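Local atomic coordinates of cell division protein SepF (PDB entry 7AL1), a protein that probably tethers the cell division protein FtsZ to the membrane in archaea, this chain being its C-terminal SepF domain. Residues M64-L73 with I84-R95. Numbering follows the deposited sequence.
Sequences MRSNYGAEAL and IIIAPKGVSLVR
With CG set beside its backbone N (chi1 -64°) and the chain extended beyond it, Glu71 runs alongside Leu93, the two side chains pointing opposite ways, and brings its carboxylate to the start of strand 92-95. There OE1 takes the Leu93 N-H on its syn side, 3.0 Å from N and almost straight at 176°, while a water joins OE2 to Leu93 O. A carboxylate suits this place because its two oxygens can serve several donors at once. With an alanine here no carboxylate would reach strand 92-95, and the Leu93 N-H would probably be left without this acceptor. CD1 of Leu93 reaches CB of Leu73 at 3.9 Å, an apolar contact beside the polar one. Along the strands, paired N-H...O bonds join Glu71 with Ala87 and Leu73 with Ile85. On the other face small Ala72 lies against Ile84 and Ile86, and flexible Met64 bends at chi3 toward Ile86, beside Val32 of helix 22-33. Gly69 turns the chain out of helix 51-68 with a positive phi, which favours glycine. Strands 71-78 and 81-87 form an antiparallel hairpin in the mixed alpha/beta sheet, and Glu71 ties it to strand 92-95, which pairs in parallel with a strand of the second subunit.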
ATOM      1  N   MET A  64      13.448   6.144 -10.878  1.00 20.61           N
ATOM      2  CA  MET A  64      12.898   6.959  -9.804  1.00 19.94           C
ATOM      3  C   MET A  64      13.670   6.755  -8.507  1.00 20.63           C
ATOM      4  O   MET A  64      13.892   7.709  -7.755  1.00 19.71           O
ATOM      5  CB  MET A  64      11.422   6.651  -9.570  1.00 21.71           C
ATOM      6  CG  MET A  64      10.492   7.156 -10.671  1.00 21.71           C
ATOM      7  SD  MET A  64       8.729   7.076 -10.280  1.00 25.74           S
ATOM      8  CE  MET A  64       8.572   5.335 -10.426  1.00 25.31           C
ATOM      9  N   ARG A  65      14.081   5.519  -8.224  1.00 18.23           N
ATOM     10  CA  ARG A  65      14.861   5.245  -7.028  1.00 19.46           C
ATOM     11  C   ARG A  65      16.235   5.899  -7.117  1.00 22.27           C
ATOM     12  O   ARG A  65      16.677   6.594  -6.192  1.00 28.44           O
ATOM     13  CB  ARG A  65      15.006   3.737  -6.832  1.00 20.76           C
ATOM     14  CG  ARG A  65      13.736   3.024  -6.501  1.00 22.59           C
ATOM     15  CD  ARG A  65      13.991   1.544  -6.319  1.00 25.52           C
ATOM     16  NE  ARG A  65      14.613   1.235  -5.036  1.00 25.94           N
ATOM     17  CZ  ARG A  65      14.933   0.001  -4.643  1.00 28.59           C
ATOM     18  NH1 ARG A  65      14.711  -1.023  -5.441  1.00 29.04           N
ATOM     19  NH2 ARG A  65      15.494  -0.185  -3.456  1.00 40.66           N
ATOM     20  N   SER A  66      16.908   5.728  -8.251  1.00 20.32           N
ATOM     21  CA  SER A  66      18.308   6.126  -8.366  0.62 21.13           C
ATOM     22  C   SER A  66      18.454   7.635  -8.462  1.00 23.24           C
ATOM     23  O   SER A  66      19.393   8.204  -7.900  1.00 25.38           O
ATOM     24  CB  SER A  66      18.912   5.489  -9.614  0.62 22.85           C
ATOM     25  OG  SER A  66      18.734   4.079  -9.619  0.62 23.33           O
ATOM     26  N   ASN A  67      17.559   8.289  -9.206  1.00 20.57           N
ATOM     27  CA  ASN A  67      17.745   9.694  -9.552  1.00 20.04           C
ATOM     28  C   ASN A  67      16.810  10.656  -8.847  1.00 19.31           C
ATOM     29  O   ASN A  67      17.074  11.858  -8.844  1.00 18.98           O
ATOM     30  CB  ASN A  67      17.587   9.869 -11.067  1.00 20.61           C
ATOM     31  CG  ASN A  67      18.683   9.196 -11.837  1.00 28.58           C
ATOM     32  OD1 ASN A  67      19.668   8.755 -11.250  1.00 31.92           O
ATOM     33  ND2 ASN A  67      18.524   9.094 -13.146  1.00 38.54           N
ATOM     34  N   TYR A  68      15.746  10.175  -8.196  1.00 19.39           N
ATOM     35  CA  TYR A  68      14.786  11.059  -7.544  1.00 20.55           C
ATOM     36  C   TYR A  68      14.575  10.737  -6.080  1.00 20.06           C
ATOM     37  O   TYR A  68      13.767  11.415  -5.424  1.00 22.05           O
ATOM     38  CB  TYR A  68      13.451  11.076  -8.294  1.00 26.12           C
ATOM     39  CG  TYR A  68      13.530  11.700  -9.677  1.00 26.86           C
ATOM     40  CD1 TYR A  68      13.915  10.946 -10.774  1.00 25.98           C
ATOM     41  CD2 TYR A  68      13.206  13.041  -9.881  1.00 34.87           C
ATOM     42  CE1 TYR A  68      13.975  11.490 -12.032  1.00 27.65           C
ATOM     43  CE2 TYR A  68      13.267  13.597 -11.151  1.00 40.16           C
ATOM     44  CZ  TYR A  68      13.651  12.809 -12.219  1.00 45.21           C
ATOM     45  OH  TYR A  68      13.718  13.330 -13.489  1.00 55.89           O
ATOM     46  N   GLY A  69      15.276   9.755  -5.531  1.00 20.89           N
ATOM     47  CA  GLY A  69      15.173   9.479  -4.123  1.00 22.97           C
ATOM     48  C   GLY A  69      13.911   8.762  -3.739  1.00 21.63           C
ATOM     49  O   GLY A  69      13.573   8.729  -2.552  1.00 27.03           O
ATOM     50  N   ALA A  70      13.209   8.179  -4.692  1.00 19.94           N
ATOM     51  CA  ALA A  70      12.005   7.440  -4.340  1.00 19.31           C
ATOM     52  C   ALA A  70      12.365   6.081  -3.753  1.00 18.57           C
ATOM     53  O   ALA A  70      13.451   5.538  -3.993  1.00 22.98           O
ATOM     54  CB  ALA A  70      11.112   7.265  -5.571  1.00 19.52           C
ATOM     55  N   GLU A  71      11.437   5.530  -2.969  1.00 17.53           N
ATOM     56  CA  GLU A  71      11.512   4.155  -2.494  1.00 21.27           C
ATOM     57  C   GLU A  71      10.529   3.297  -3.282  1.00 19.62           C
ATOM     58  O   GLU A  71       9.517   3.792  -3.756  1.00 19.92           O
ATOM     59  CB  GLU A  71      11.093   4.075  -1.017  1.00 27.32           C
ATOM     60  CG  GLU A  71      11.970   4.806  -0.001  1.00 30.27           C
ATOM     61  CD  GLU A  71      11.501   4.568   1.443  1.00 43.43           C
ATOM     62  OE1 GLU A  71      10.623   5.321   1.921  1.00 30.91           O
ATOM     63  OE2 GLU A  71      12.001   3.623   2.097  1.00 42.37           O
ATOM     64  N   ALA A  72      10.837   2.016  -3.459  1.00 19.87           N
ATOM     65  CA  ALA A  72       9.911   1.108  -4.134  1.00 18.85           C
ATOM     66  C   ALA A  72      10.003  -0.227  -3.436  1.00 21.38           C
ATOM     67  O   ALA A  72      11.060  -0.865  -3.490  1.00 24.50           O
ATOM     68  CB  ALA A  72      10.248   0.949  -5.614  1.00 23.81           C
ATOM     69  N   LEU A  73       8.919  -0.657  -2.810  1.00 19.58           N
ATOM     70  CA  LEU A  73       8.893  -1.826  -1.945  1.00 20.98           C
ATOM     71  C   LEU A  73       7.847  -2.798  -2.448  1.00 18.18           C
ATOM     72  O   LEU A  73       6.672  -2.430  -2.604  1.00 17.26           O
ATOM     73  CB  LEU A  73       8.579  -1.402  -0.505  1.00 23.99           C
ATOM     74  CG  LEU A  73       8.610  -2.504   0.541  1.00 23.86           C
ATOM     75  CD1 LEU A  73      10.035  -2.994   0.777  1.00 27.63           C
ATOM     76  CD2 LEU A  73       8.001  -2.015   1.847  1.00 29.63           C
ATOM     77  N   ILE A  84       3.377  -3.211  -5.814  1.00 16.41           N
ATOM     78  CA  ILE A  84       4.550  -2.484  -5.322  1.00 16.53           C
ATOM     79  C   ILE A  84       4.098  -1.117  -4.838  1.00 17.56           C
ATOM     80  O   ILE A  84       3.218  -0.509  -5.449  1.00 20.99           O
ATOM     81  CB  ILE A  84       5.574  -2.305  -6.458  1.00 19.35           C
ATOM     82  CG1 ILE A  84       5.971  -3.658  -7.033  1.00 21.46           C
ATOM     83  CG2 ILE A  84       6.826  -1.525  -6.053  1.00 22.72           C
ATOM     84  CD1 ILE A  84       6.429  -3.583  -8.481  1.00 41.39           C
ATOM     85  N   ILE A  85       4.625  -0.641  -3.719  1.00 16.53           N
ATOM     86  CA  ILE A  85       4.415   0.745  -3.335  1.00 16.38           C
ATOM     87  C   ILE A  85       5.631   1.577  -3.673  1.00 16.30           C
ATOM     88  O   ILE A  85       6.760   1.219  -3.312  1.00 17.28           O
ATOM     89  CB  ILE A  85       4.008   0.927  -1.861  1.00 17.77           C
ATOM     90  CG1 ILE A  85       3.683   2.418  -1.629  1.00 19.57           C
ATOM     91  CG2 ILE A  85       5.040   0.398  -0.915  1.00 20.15           C
ATOM     92  CD1 ILE A  85       2.862   2.701  -0.415  1.00 24.11           C
ATOM     93  N   ILE A  86       5.419   2.660  -4.399  0.62 17.02           N
ATOM     94  CA  ILE A  86       6.460   3.632  -4.695  0.62 14.71           C
ATOM     95  C   ILE A  86       6.184   4.874  -3.865  0.62 16.66           C
ATOM     96  O   ILE A  86       5.142   5.512  -4.023  0.62 17.14           O
ATOM     97  CB  ILE A  86       6.491   3.986  -6.190  0.62 17.27           C
ATOM     98  CG1 ILE A  86       6.716   2.733  -7.026  0.62 16.52           C
ATOM     99  CG2 ILE A  86       7.560   5.048  -6.459  0.62 17.10           C
ATOM    100  CD1 ILE A  86       6.388   2.939  -8.466  0.62 19.63           C
ATOM    101  N   ALA A  87       7.129   5.252  -3.017  1.00 17.67           N
ATOM    102  CA  ALA A  87       6.964   6.396  -2.148  1.00 18.44           C
ATOM    103  C   ALA A  87       7.910   7.495  -2.583  1.00 18.59           C
ATOM    104  O   ALA A  87       9.107   7.244  -2.740  1.00 19.35           O
ATOM    105  CB  ALA A  87       7.272   6.001  -0.706  1.00 19.48           C
ATOM    106  N   PRO A  88       7.420   8.705  -2.792  1.00 18.10           N
ATOM    107  CA  PRO A  88       8.305   9.811  -3.154  1.00 18.53           C
ATOM    108  C   PRO A  88       9.183  10.215  -1.985  1.00 19.00           C
ATOM    109  O   PRO A  88       8.836  10.019  -0.822  1.00 22.02           O
ATOM    110  CB  PRO A  88       7.325  10.939  -3.483  1.00 21.17           C
ATOM    111  CG  PRO A  88       6.157  10.675  -2.548  1.00 21.28           C
ATOM    112  CD  PRO A  88       6.030   9.160  -2.575  1.00 20.71           C
ATOM    113  N   LYS A  89      10.328  10.803  -2.301  1.00 21.08           N
ATOM    114  CA  LYS A  89      11.099  11.441  -1.244  1.00 24.71           C
ATOM    115  C   LYS A  89      10.194  12.404  -0.482  1.00 25.31           C
ATOM    116  O   LYS A  89       9.468  13.190  -1.088  1.00 24.20           O
ATOM    117  CB  LYS A  89      12.274  12.192  -1.858  1.00 33.40           C
ATOM    118  CG  LYS A  89      13.405  12.435  -0.868  1.00 48.88           C
ATOM    119  CD  LYS A  89      14.612  13.079  -1.530  1.00 59.90           C
ATOM    120  CE  LYS A  89      15.766  13.233  -0.549  1.00 62.72           C
ATOM    121  NZ  LYS A  89      16.995  13.725  -1.236  1.00 59.83           N
ATOM    122  N   GLY A  90      10.187  12.293   0.844  1.00 25.73           N
ATOM    123  CA  GLY A  90       9.315  13.075   1.689  1.00 25.69           C
ATOM    124  C   GLY A  90       8.178  12.297   2.317  1.00 25.37           C
ATOM    125  O   GLY A  90       7.544  12.790   3.259  1.00 28.51           O
ATOM    126  N   VAL A  91       7.890  11.100   1.808  1.00 21.98           N
ATOM    127  CA  VAL A  91       6.978  10.155   2.438  1.00 24.07           C
ATOM    128  C   VAL A  91       7.785   8.891   2.705  1.00 24.00           C
ATOM    129  O   VAL A  91       8.045   8.107   1.780  1.00 30.40           O
ATOM    130  CB  VAL A  91       5.750   9.837   1.564  1.00 22.78           C
ATOM    131  CG1 VAL A  91       4.908   8.763   2.240  1.00 26.29           C
ATOM    132  CG2 VAL A  91       4.945  11.099   1.277  1.00 25.89           C
ATOM    133  N   SER A  92       8.153   8.664   3.965  1.00 21.96           N
ATOM    134  CA  SER A  92       8.987   7.531   4.322  1.00 20.03           C
ATOM    135  C   SER A  92       8.144   6.292   4.598  1.00 19.76           C
ATOM    136  O   SER A  92       7.123   6.371   5.289  1.00 21.65           O
ATOM    137  CB  SER A  92       9.754   7.831   5.613  1.00 25.25           C
ATOM    138  OG  SER A  92      10.593   8.963   5.475  1.00 31.87           O
ATOM    139  N   LEU A  93       8.577   5.148   4.072  1.00 18.93           N
ATOM    140  CA  LEU A  93       8.045   3.855   4.475  1.00 19.46           C
ATOM    141  C   LEU A  93       8.745   3.445   5.755  1.00 18.40           C
ATOM    142  O   LEU A  93       9.960   3.582   5.881  1.00 20.86           O
ATOM    143  CB  LEU A  93       8.325   2.826   3.388  1.00 19.91           C
ATOM    144  CG  LEU A  93       7.752   3.186   2.033  1.00 19.15           C
ATOM    145  CD1 LEU A  93       8.092   2.116   1.038  1.00 21.60           C
ATOM    146  CD2 LEU A  93       6.244   3.360   2.104  1.00 24.14           C
ATOM    147  N   VAL A  94       7.985   2.938   6.714  1.00 18.43           N
ATOM    148  CA  VAL A  94       8.510   2.578   8.021  1.00 18.75           C
ATOM    149  C   VAL A  94       7.932   1.237   8.384  1.00 20.42           C
ATOM    150  O   VAL A  94       6.707   1.106   8.459  1.00 20.46           O
ATOM    151  CB  VAL A  94       8.123   3.606   9.099  1.00 19.31           C
ATOM    152  CG1 VAL A  94       8.618   3.144  10.467  1.00 23.49           C
ATOM    153  CG2 VAL A  94       8.694   4.962   8.752  1.00 20.59           C
ATOM    154  N   ARG A  95       8.771   0.229   8.537  1.00 20.62           N
ATOM    155  CA  ARG A  95       8.273  -1.104   8.832  1.00 22.10           C
ATOM    156  C   ARG A  95       8.538  -1.441  10.287  1.00 21.67           C
ATOM    157  O   ARG A  95       9.669  -1.341  10.769  1.00 27.59           O
ATOM    158  CB  ARG A  95       8.876  -2.167   7.924  1.00 47.90           C
ATOM    159  CG  ARG A  95       8.059  -3.450   7.976  1.00 47.94           C
ATOM    160  CD  ARG A  95       8.325  -4.317   6.783  1.00 36.76           C
ATOM    161  NE  ARG A  95       9.747  -4.623   6.723  1.00 31.08           N
ATOM    162  CZ  ARG A  95      10.361  -5.078   5.643  1.00 32.77           C
ATOM    163  NH1 ARG A  95      11.646  -5.320   5.702  1.00 28.24           N
ATOM    164  NH2 ARG A  95       9.682  -5.278   4.520  1.00 29.65           N
TER
HETATM  165  O   HOH W   1      10.948  10.814  -5.116  1.00 23.05           O
HETATM  166  O   HOH W   2      12.064   4.747   4.561  1.00 26.88           O
HETATM  167  O   HOH W   3      10.344   7.745   0.469  1.00 31.02           O